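PDB 1CID: T CELL surface glycoprotein CD4 from Rattus norvegicus, which serves as a T-cell surface glycoprotein of the immunoglobulin superfamily, probably acting as co-receptor to the T-cell receptor in recognition of antigen on MHC class II. Local coordinates for residues Met129-Lys134 against Trp159-Ser164. Numbering follows the deposited sequence.
Sequences MRLILK and WQCLLS
R130, I132 and K134 pair with S164, L162 and Q160 as antiparallel hydrogen-bonded residues, the strand axes 4.8 Å apart at closest approach and their directions 165° from each other. Six backbone hydrogen bonds join the strands, I132 O accepting L162 N at 2.7 Å, whereas the bond from K134 N to Q160 O is weak at 3.4 Å. Side chains alternate between the two faces. On the buried face L131, L133, C161 and L163 turn inward, and L133 CD2 is 3.9 Å from C161 CB. With SG anti to the C161 backbone N (chi1 173°), the sulfur lies 3.9 Å from L131 CD2 and is disulfide-bonded to C119 SG. This disulfide, joining the two sheets of a beta sandwich, is the hallmark of the immunoglobulin fold, here in a C2-set domain; M107, V109 and I149 pack against the same face. At one end the M129 and L163 side chains cross obliquely, CG of the one 4.0 Å from CD2 of the other. At the other, the W159 indole packs on L133 and V151, its CE3 4.4 Å from L133 CD2; K134 O approaches the ring obliquely, and NE1 donates to E155 O. Replacing W159 by alanine removes the indole, which is likely to open a gap beside L133 CD2 and V151 and leave E155 O without that donor. Over the partly exposed face, I132 CG2 meets L162 CG at 4.2 Å, and I132 CD1 reaches the hydroxyl end of S164.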
loop_
_atom_site.group_PDB
_atom_site.type_symbol
_atom_site.label_atom_id
_atom_site.label_comp_id
_atom_site.label_asym_id
_atom_site.label_seq_id
_atom_site.Cartn_x
_atom_site.Cartn_y
_atom_site.Cartn_z
ATOM N N MET A 129 -7.643 14.594 -2.801
ATOM C CA MET A 129 -6.266 14.122 -2.553
ATOM C C MET A 129 -5.329 14.879 -3.540
ATOM O O MET A 129 -5.644 14.832 -4.761
ATOM C CB MET A 129 -5.989 12.611 -2.653
ATOM C CG MET A 129 -6.000 11.981 -1.278
ATOM S SD MET A 129 -6.042 10.143 -1.268
ATOM C CE MET A 129 -6.571 9.972 0.470
ATOM N N ARG A 130 -4.311 15.534 -2.943
ATOM C CA ARG A 130 -3.403 16.274 -3.841
ATOM C C ARG A 130 -1.978 15.932 -3.466
ATOM O O ARG A 130 -1.867 15.477 -2.333
ATOM C CB ARG A 130 -3.691 17.740 -3.848
ATOM C CG ARG A 130 -4.132 18.217 -2.481
ATOM C CD ARG A 130 -5.121 19.367 -2.581
ATOM N NE ARG A 130 -4.614 20.369 -3.472
ATOM C CZ ARG A 130 -5.112 21.115 -4.414
ATOM N NH1 ARG A 130 -6.403 20.997 -4.590
ATOM N NH2 ARG A 130 -4.477 21.961 -5.263
ATOM N N LEU A 131 -1.108 16.129 -4.393
ATOM C CA LEU A 131 0.312 15.860 -4.217
ATOM C C LEU A 131 1.022 17.233 -4.102
ATOM O O LEU A 131 0.642 18.239 -4.738
ATOM C CB LEU A 131 0.750 15.100 -5.436
ATOM C CG LEU A 131 1.036 13.610 -5.547
ATOM C CD1 LEU A 131 1.809 13.359 -6.832
ATOM C CD2 LEU A 131 1.769 13.092 -4.325
ATOM N N ILE A 132 2.019 17.185 -3.258
ATOM C CA ILE A 132 2.746 18.380 -2.886
ATOM C C ILE A 132 4.230 18.125 -2.823
ATOM O O ILE A 132 4.643 17.211 -2.107
ATOM C CB ILE A 132 2.143 18.710 -1.466
ATOM C CG1 ILE A 132 0.620 19.040 -1.536
ATOM C CG2 ILE A 132 2.877 19.821 -0.701
ATOM C CD1 ILE A 132 0.102 18.680 -0.082
ATOM N N LEU A 133 4.986 18.945 -3.492
ATOM C CA LEU A 133 6.458 18.949 -3.515
ATOM C C LEU A 133 6.794 20.268 -2.792
ATOM O O LEU A 133 6.305 21.313 -3.179
ATOM C CB LEU A 133 6.996 18.784 -4.921
ATOM C CG LEU A 133 7.537 17.434 -5.358
ATOM C CD1 LEU A 133 7.968 17.529 -6.755
ATOM C CD2 LEU A 133 8.693 16.999 -4.475
ATOM N N LYS A 134 7.475 20.300 -1.700
ATOM C CA LYS A 134 7.911 21.288 -0.786
ATOM C C LYS A 134 9.418 21.157 -0.517
ATOM O O LYS A 134 10.032 20.115 -0.789
ATOM C CB LYS A 134 7.476 20.888 0.584
ATOM C CG LYS A 134 6.372 21.625 1.295
ATOM C CD LYS A 134 7.006 21.318 2.648
ATOM C CE LYS A 134 5.951 21.164 3.635
ATOM N NZ LYS A 134 4.743 22.042 3.725
ATOM N N TRP A 159 14.093 17.847 -0.429
ATOM C CA TRP A 159 12.711 18.246 -0.816
ATOM C C TRP A 159 11.742 17.321 -0.076
ATOM O O TRP A 159 12.238 16.246 0.280
ATOM C CB TRP A 159 12.517 18.075 -2.282
ATOM C CG TRP A 159 13.068 19.288 -2.914
ATOM C CD1 TRP A 159 14.388 19.567 -3.030
ATOM C CD2 TRP A 159 12.337 20.372 -3.503
ATOM N NE1 TRP A 159 14.506 20.782 -3.671
ATOM C CE2 TRP A 159 13.299 21.287 -3.996
ATOM C CE3 TRP A 159 11.005 20.669 -3.699
ATOM C CZ2 TRP A 159 12.986 22.426 -4.699
ATOM C CZ3 TRP A 159 10.699 21.843 -4.378
ATOM C CH2 TRP A 159 11.638 22.729 -4.866
ATOM N N GLN A 160 10.503 17.609 0.080
ATOM C CA GLN A 160 9.752 16.495 0.733
ATOM C C GLN A 160 8.612 16.178 -0.186
ATOM O O GLN A 160 8.293 17.118 -0.962
ATOM C CB GLN A 160 9.572 17.028 2.106
ATOM C CG GLN A 160 8.455 16.265 2.761
ATOM C CD GLN A 160 8.232 16.833 4.142
ATOM O OE1 GLN A 160 8.067 18.012 4.432
ATOM N NE2 GLN A 160 8.214 15.952 5.125
ATOM N N CYS A 161 8.015 14.990 -0.269
ATOM C CA CYS A 161 6.823 14.900 -1.171
ATOM C C CYS A 161 5.633 14.470 -0.311
ATOM O O CYS A 161 5.788 13.544 0.530
ATOM C CB CYS A 161 7.033 14.142 -2.471
ATOM S SG CYS A 161 5.394 13.973 -3.293
ATOM N N LEU A 162 4.467 15.107 -0.383
ATOM C CA LEU A 162 3.388 14.619 0.511
ATOM C C LEU A 162 2.114 14.358 -0.270
ATOM O O LEU A 162 1.950 15.065 -1.259
ATOM C CB LEU A 162 3.118 15.657 1.492
ATOM C CG LEU A 162 3.810 16.825 2.060
ATOM C CD1 LEU A 162 2.819 17.353 3.125
ATOM C CD2 LEU A 162 4.996 16.446 2.894
ATOM N N LEU A 163 1.342 13.447 0.262
ATOM C CA LEU A 163 0.005 12.998 -0.191
ATOM C C LEU A 163 -0.937 13.433 0.977
ATOM O O LEU A 163 -0.745 12.996 2.140
ATOM C CB LEU A 163 -0.243 11.557 -0.447
ATOM C CG LEU A 163 -1.263 10.664 -1.086
ATOM C CD1 LEU A 163 -2.198 10.102 -0.063
ATOM C CD2 LEU A 163 -2.139 11.366 -2.121
ATOM N N SER A 164 -1.845 14.258 0.526
ATOM C CA SER A 164 -2.784 14.751 1.527
ATOM C C SER A 164 -4.186 14.671 0.960
ATOM O O SER A 164 -4.377 14.837 -0.247
ATOM C CB SER A 164 -2.418 16.184 1.870
ATOM O OG SER A 164 -2.669 17.075 0.791
#